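PDB 4LUI: orotidine 5'-phosphate decarboxylase from Methanocaldococcus jannaschii, which catalyses the decarboxylation of orotidine 5'-monophosphate to uridine 5'-monophosphate, the last step of de novo UMP synthesis, as a homodimer with a TIM-barrel fold. Local coordinates for residues E41-K44 / D45-A49; P137-V140 / Q141-P145; G193-E196 / D197-N200. One frame throughout, in Å; residues are numbered along the deposited sequence.

Contact 1: E41-K44 / D45-A49; sequences EDVK and DYVDA
As the chain leaves helix 33-43, the carbonyl oxygen of Val43 takes two backbone N-H groups beyond the turn, Tyr46 N at 2.9 Å and Val47 N at 3.2 Å. One oxygen can serve both because Val47 N lies almost in line with the C=O bond while Tyr46 N sits above the carbonyl plane. A water carries the next link, donating to Asp42 O and accepting from Asp45 N at 2.9 Å. On the inner side the side chains of Val43 and Val47 cross at a slant, Val43 CG2 resting 3.8 Å from Val47 CG1. The turn forms one of the alpha-to-beta connections of the TIM barrel, from helix 33-43 to strand 49-53, and Leu26 of strand 23-27 touches both valines. Lys44 points away from residues 45-49 and packs on Cys72 of helix 63-72: CG stands between the backbone N and the carbonyl carbon (chi1 60°), and the extended chain beyond it carries NZ back over the last helical turn to a salt bridge with Glu41 OE1 at 3.5 Å. The carboxylate of Asp45 runs beside the lysine chain, with OD1 4.0 Å from Lys44 CG. Lys74 NZ bonds to the carbonyl oxygens of both Lys44 and Val47.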
loop_
_atom_site.group_PDB
_atom_site.type_symbol
_atom_site.label_atom_id
_atom_site.label_comp_id
_atom_site.label_asym_id
_atom_site.label_seq_id
_atom_site.Cartn_x
_atom_site.Cartn_y
_atom_site.Cartn_z
ATOM N N GLU B 41 16.738 18.081 7.907
ATOM C CA GLU B 41 17.824 18.766 8.595
ATOM C C GLU B 41 17.313 20.008 9.313
ATOM O O GLU B 41 17.758 20.334 10.419
ATOM C CB GLU B 41 18.927 19.148 7.600
ATOM C CG GLU B 41 20.017 20.052 8.177
ATOM C CD GLU B 41 21.013 19.300 9.038
ATOM O OE1 GLU B 41 20.894 18.059 9.150
ATOM O OE2 GLU B 41 21.924 19.951 9.596
ATOM N N ASP B 42 16.364 20.693 8.685
ATOM C CA ASP B 42 15.879 21.973 9.192
ATOM C C ASP B 42 14.959 21.809 10.411
ATOM O O ASP B 42 14.990 22.649 11.323
ATOM C CB ASP B 42 15.156 22.742 8.074
ATOM C CG ASP B 42 15.328 24.254 8.187
ATOM O OD1 ASP B 42 16.412 24.703 8.618
ATOM O OD2 ASP B 42 14.381 24.998 7.841
ATOM N N VAL B 43 14.168 20.731 10.437
ATOM C CA VAL B 43 13.140 20.558 11.479
ATOM C C VAL B 43 13.505 19.581 12.601
ATOM O O VAL B 43 12.745 19.432 13.555
ATOM C CB VAL B 43 11.795 20.101 10.888
ATOM C CG1 VAL B 43 11.400 20.997 9.712
ATOM C CG2 VAL B 43 11.877 18.634 10.463
ATOM N N LYS B 44 14.669 18.946 12.504
ATOM C CA LYS B 44 15.008 17.816 13.379
ATOM C C LYS B 44 14.940 18.112 14.884
ATOM O O LYS B 44 14.682 17.214 15.681
ATOM C CB LYS B 44 16.384 17.251 13.016
ATOM C CG LYS B 44 17.503 18.263 13.140
ATOM C CD LYS B 44 18.852 17.693 12.725
ATOM C CE LYS B 44 19.956 18.710 12.975
ATOM N NZ LYS B 44 21.308 18.180 12.641
ATOM N N ASP B 45 15.158 19.362 15.273
ATOM C CA ASP B 45 15.161 19.713 16.692
ATOM C C ASP B 45 13.759 19.938 17.268
ATOM O O ASP B 45 13.600 20.099 18.479
ATOM C CB ASP B 45 16.018 20.961 16.942
ATOM C CG ASP B 45 17.492 20.727 16.673
ATOM O OD1 ASP B 45 17.967 19.587 16.849
ATOM O OD2 ASP B 45 18.182 21.698 16.294
ATOM N N TYR B 46 12.746 19.962 16.410
ATOM C CA TYR B 46 11.385 20.248 16.864
ATOM C C TYR B 46 10.402 19.108 16.648
ATOM O O TYR B 46 9.377 19.033 17.323
ATOM C CB TYR B 46 10.858 21.506 16.184
ATOM C CG TYR B 46 11.599 22.727 16.631
ATOM C CD1 TYR B 46 11.379 23.264 17.889
ATOM C CD2 TYR B 46 12.545 23.324 15.814
ATOM C CE1 TYR B 46 12.073 24.385 18.314
ATOM C CE2 TYR B 46 13.241 24.440 16.230
ATOM C CZ TYR B 46 13.001 24.966 17.478
ATOM O OH TYR B 46 13.693 26.080 17.889
ATOM N N VAL B 47 10.701 18.224 15.706
ATOM C CA VAL B 47 9.816 17.098 15.450
ATOM C C VAL B 47 10.293 15.884 16.221
ATOM O O VAL B 47 11.483 15.747 16.505
ATOM C CB VAL B 47 9.716 16.763 13.937
ATOM C CG1 VAL B 47 9.283 17.992 13.163
ATOM C CG2 VAL B 47 11.055 16.237 13.408
ATOM N N ASP B 48 9.358 15.008 16.573
ATOM C CA ASP B 48 9.698 13.809 17.329
ATOM C C ASP B 48 9.754 12.595 16.412
ATOM O O ASP B 48 10.397 11.594 16.735
ATOM C CB ASP B 48 8.678 13.577 18.443
ATOM C CG ASP B 48 8.668 14.706 19.438
ATOM O OD1 ASP B 48 9.685 14.866 20.153
ATOM O OD2 ASP B 48 7.667 15.448 19.495
ATOM N N ALA B 49 9.080 12.691 15.271
ATOM C CA ALA B 49 9.037 11.588 14.314
ATOM C C ALA B 49 8.864 12.109 12.899
ATOM O O ALA B 49 8.337 13.199 12.692
ATOM C CB ALA B 49 7.901 10.614 14.653
HETATM O O HOH W 1 15.521 21.829 13.844
#

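Contact 2: P137-V140 / Q141-P145; sequences PGAV and QFLQP
Ala139 O receives the N-H of Gln144 at 2.8 Å, closing a pi-turn (an i+5 to i backbone bond) in the long loop that follows strand 127-131 of the TIM barrel and precedes helix 147-157. Around that oxygen the second half of the turn packs closely: Gln144 CB is 3.4 Å from Ala139 O, and Leu143 CB also borders it. The methyl of Ala139 meets Leu143 CB in a looser apolar contact, while the ring of Pro145 brings CD to 3.5 Å from Val140 O.

Gly138 O, one residue earlier, has partners of its own. It accepts a weak bond from Gln141 N and is met by two waters, one of which passes the link on to Phe142 N. The second water donates to both Gly138 O and Gln141 OE1, the latter at 2.8 Å. The CG of Gln141, anti to the backbone nitrogen (chi1 -174°), starts an extended chain and stands 3.4 Å above the plane of the neighbouring Phe142 ring, over its centre.

Further out, the side-chain amide of Gln144 turns back through a bend at chi2 and gives NE2 to Glu133 OE2, while Met134 packs against both Ala139 and Leu143. Leu143 also touches Phe108 of both subunits, and it lies about 8 Å, side chain to side chain, from Lys81, the predicted proton donor. The second subunit completes the surroundings, so that the turn belongs to the dimer interface: Met153 of that subunit packs on Gln141 and Phe142, and its Asp112 uses OD2 to take the N-H of Gly138.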
loop_
_atom_site.group_PDB
_atom_site.type_symbol
_atom_site.label_atom_id
_atom_site.label_comp_id
_atom_site.label_asym_id
_atom_site.label_seq_id
_atom_site.Cartn_x
_atom_site.Cartn_y
_atom_site.Cartn_z
ATOM N N PRO B 137 -13.806 10.644 1.932
ATOM C CA PRO B 137 -15.216 10.289 1.728
ATOM C C PRO B 137 -15.471 8.797 1.462
ATOM O O PRO B 137 -16.456 8.251 1.964
ATOM C CB PRO B 137 -15.609 11.137 0.510
ATOM C CG PRO B 137 -14.777 12.371 0.682
ATOM C CD PRO B 137 -13.451 11.883 1.214
ATOM N N GLY B 138 -14.595 8.160 0.694
ATOM C CA GLY B 138 -14.773 6.767 0.320
ATOM C C GLY B 138 -14.697 5.793 1.489
ATOM O O GLY B 138 -15.213 4.674 1.396
ATOM N N ALA B 139 -14.077 6.216 2.588
ATOM C CA ALA B 139 -13.977 5.372 3.776
ATOM C C ALA B 139 -15.347 5.007 4.327
ATOM O O ALA B 139 -15.497 4.007 5.028
ATOM C CB ALA B 139 -13.144 6.056 4.858
ATOM N N VAL B 140 -16.359 5.810 4.019
ATOM C CA VAL B 140 -17.689 5.580 4.587
ATOM C C VAL B 140 -18.326 4.239 4.162
ATOM O O VAL B 140 -19.145 3.679 4.887
ATOM C CB VAL B 140 -18.642 6.751 4.254
ATOM C CG1 VAL B 140 -19.169 6.631 2.833
ATOM C CG2 VAL B 140 -19.809 6.793 5.230
ATOM N N GLN B 141 -17.939 3.718 3.000
ATOM C CA GLN B 141 -18.634 2.577 2.420
ATOM C C GLN B 141 -18.320 1.238 3.091
ATOM O O GLN B 141 -19.235 0.508 3.481
ATOM C CB GLN B 141 -18.374 2.481 0.910
ATOM C CG GLN B 141 -19.196 1.379 0.239
ATOM C CD GLN B 141 -19.187 1.433 -1.286
ATOM O OE1 GLN B 141 -18.403 2.161 -1.900
ATOM N NE2 GLN B 141 -20.068 0.652 -1.901
ATOM N N PHE B 142 -17.036 0.917 3.207
ATOM C CA PHE B 142 -16.617 -0.379 3.754
ATOM C C PHE B 142 -15.729 -0.268 4.986
ATOM O O PHE B 142 -15.806 -1.113 5.875
ATOM C CB PHE B 142 -15.858 -1.180 2.691
ATOM C CG PHE B 142 -16.626 -1.378 1.419
ATOM C CD1 PHE B 142 -17.826 -2.064 1.411
ATOM C CD2 PHE B 142 -16.137 -0.863 0.229
ATOM C CE1 PHE B 142 -18.526 -2.241 0.234
ATOM C CE2 PHE B 142 -16.832 -1.035 -0.943
ATOM C CZ PHE B 142 -18.024 -1.723 -0.942
ATOM N N LEU B 143 -14.851 0.736 5.023
ATOM C CA LEU B 143 -13.937 0.889 6.156
ATOM C C LEU B 143 -14.650 1.365 7.413
ATOM O O LEU B 143 -14.505 0.774 8.484
ATOM C CB LEU B 143 -12.810 1.872 5.815
ATOM C CG LEU B 143 -11.588 1.266 5.133
ATOM C CD1 LEU B 143 -10.682 2.391 4.649
ATOM C CD2 LEU B 143 -10.849 0.347 6.108
ATOM N N GLN B 144 -15.401 2.455 7.301
ATOM C CA GLN B 144 -16.018 3.024 8.500
ATOM C C GLN B 144 -16.954 2.058 9.265
ATOM O O GLN B 144 -16.909 2.020 10.499
ATOM C CB GLN B 144 -16.714 4.358 8.189
ATOM C CG GLN B 144 -17.043 5.186 9.438
ATOM C CD GLN B 144 -15.800 5.744 10.110
ATOM O OE1 GLN B 144 -14.771 5.956 9.461
ATOM N NE2 GLN B 144 -15.897 6.004 11.411
ATOM N N PRO B 145 -17.786 1.261 8.555
ATOM C CA PRO B 145 -18.644 0.330 9.302
ATOM C C PRO B 145 -17.884 -0.627 10.226
ATOM O O PRO B 145 -18.488 -1.110 11.199
ATOM C CB PRO B 145 -19.334 -0.473 8.193
ATOM C CG PRO B 145 -19.385 0.478 7.028
ATOM C CD PRO B 145 -18.083 1.224 7.105
HETATM O O HOH W 2 -14.508 2.096 2.420
HETATM O O HOH W 3 -16.680 4.230 -1.276
#

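Contact 3: G193-E196 / D197-N200; sequences GKIE and DILN
The bend at chi2 of Glu196 (45°) folds its carboxylate back over its own backbone, where OE1 accepts the N-H of Asp197 at 3.0 Å. The donor reaches OE1 on the anti side, 29° out of the carboxylate plane, in a fairly straight bond. Asp197 itself takes positive phi and psi, a left-handed conformation that turns the chain sharply after the extended residues 194-196. The two acidic side chains cross close together, their carboxylate planes 61° apart, with Glu196 OE1 4.0 Å from Asp197 OD1. On this exposed surface the proximity may raise the proton affinity slightly, an effect the N-H bonded to Glu196 OE1 would partly offset.

Inside the bend a water bridges the two arms, donating to Ile195 O at 2.6 Å and accepting from Ile198 N at 2.9 Å. Next to this water-bridged backbone the isoleucines cross, methyl against methyl: Ile195 CG2 touches Ile198 CG2 at 3.8 Å, and Ile198 CD1 reaches the same methyl as well as Ile195 CB. Lys194, stretched straight along its whole length, lays CE 3.8 Å from Leu199 CD1, a contact between the aliphatic part of the lysine and a leucine that also packs on Pro22 and Leu231. Ile195 leans on Ser166 of a neighbouring loop. The turn lies in the long loop between strands 183-186 and 207-210 of the TIM barrel, and Gly193, Lys194, Ile195 and Glu196 end the run of residues predicted to bind substrate, consistent with the phosphate-binding loop of OMP decarboxylases.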
loop_
_atom_site.group_PDB
_atom_site.type_symbol
_atom_site.label_atom_id
_atom_site.label_comp_id
_atom_site.label_asym_id
_atom_site.label_seq_id
_atom_site.Cartn_x
_atom_site.Cartn_y
_atom_site.Cartn_z
ATOM N N GLY B 193 -4.600 25.015 10.749
ATOM C CA GLY B 193 -4.880 25.596 12.052
ATOM C C GLY B 193 -5.028 24.508 13.101
ATOM O O GLY B 193 -5.293 23.361 12.783
ATOM N N LYS B 194 -4.871 24.892 14.359
ATOM C CA LYS B 194 -5.041 23.953 15.468
ATOM C C LYS B 194 -6.405 23.279 15.467
ATOM O O LYS B 194 -7.429 23.905 15.186
ATOM C CB LYS B 194 -4.854 24.688 16.786
ATOM C CG LYS B 194 -4.881 23.793 18.010
ATOM C CD LYS B 194 -4.765 24.635 19.259
ATOM C CE LYS B 194 -4.763 23.770 20.504
ATOM N NZ LYS B 194 -4.770 24.615 21.730
ATOM N N ILE B 195 -6.411 21.993 15.785
ATOM C CA ILE B 195 -7.668 21.286 16.002
ATOM C C ILE B 195 -8.043 21.398 17.462
ATOM O O ILE B 195 -7.261 21.046 18.355
ATOM C CB ILE B 195 -7.579 19.825 15.570
ATOM C CG1 ILE B 195 -7.386 19.756 14.054
ATOM C CG2 ILE B 195 -8.845 19.079 15.966
ATOM C CD1 ILE B 195 -7.267 18.364 13.525
ATOM N N GLU B 196 -9.237 21.913 17.707
ATOM C CA GLU B 196 -9.666 22.155 19.075
ATOM C C GLU B 196 -10.126 20.871 19.770
ATOM O O GLU B 196 -10.591 19.931 19.119
ATOM C CB GLU B 196 -10.751 23.228 19.121
ATOM C CG GLU B 196 -10.832 23.937 20.457
ATOM C CD GLU B 196 -9.462 24.344 21.005
ATOM O OE1 GLU B 196 -8.902 23.598 21.851
ATOM O OE2 GLU B 196 -8.949 25.410 20.592
ATOM N N ASP B 197 -9.940 20.838 21.088
ATOM C CA ASP B 197 -10.487 19.794 21.948
ATOM C C ASP B 197 -9.965 18.384 21.674
ATOM O O ASP B 197 -10.665 17.397 21.936
ATOM C CB ASP B 197 -12.019 19.825 21.907
ATOM C CG ASP B 197 -12.583 21.169 22.343
ATOM O OD1 ASP B 197 -12.116 21.713 23.371
ATOM O OD2 ASP B 197 -13.482 21.692 21.651
ATOM N N ILE B 198 -8.744 18.275 21.156
ATOM C CA ILE B 198 -8.111 16.959 21.055
ATOM C C ILE B 198 -6.877 16.804 21.938
ATOM O O ILE B 198 -6.559 15.700 22.356
ATOM C CB ILE B 198 -7.764 16.552 19.611
ATOM C CG1 ILE B 198 -6.663 17.440 19.021
ATOM C CG2 ILE B 198 -9.021 16.563 18.742
ATOM C CD1 ILE B 198 -6.088 16.878 17.744
ATOM N N LEU B 199 -6.190 17.901 22.235
ATOM C CA LEU B 199 -4.975 17.817 23.041
ATOM C C LEU B 199 -5.238 17.328 24.463
ATOM O O LEU B 199 -4.360 16.745 25.091
ATOM C CB LEU B 199 -4.231 19.156 23.060
ATOM C CG LEU B 199 -3.697 19.628 21.706
ATOM C CD1 LEU B 199 -2.813 20.863 21.870
ATOM C CD2 LEU B 199 -2.940 18.516 21.000
ATOM N N ASN B 200 -6.445 17.556 24.967
ATOM C CA ASN B 200 -6.806 17.065 26.297
ATOM C C ASN B 200 -7.169 15.581 26.295
ATOM O O ASN B 200 -7.284 14.956 27.352
ATOM C CB ASN B 200 -7.942 17.900 26.892
ATOM C CG ASN B 200 -9.055 18.158 25.899
ATOM O OD1 ASN B 200 -9.451 17.268 25.151
ATOM N ND2 ASN B 200 -9.560 19.388 25.878
HETATM O O HOH W 4 -6.815 20.477 20.901
#

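Three local turns, in series along one chain, sit in different kinds of connection of one TIM barrel. Contact 1 is an alpha-to-beta turn, whereas contacts 2 and 3 sit in loops that follow strands, the kind that carry active sites in this fold. Contacts 1 and 2 lie on opposite sides of the chain's centre, their own centres 34 Å apart. Contact 3 is 21 Å from contact 1 and 24 Å from contact 2, centre to centre. The side chain of Ser135, predicted to bind substrate, is about 7 Å from that of Ala139 and about 9 Å from that of Ile195; the side chain of Val47 is about 9 Å from Gly211, also predicted.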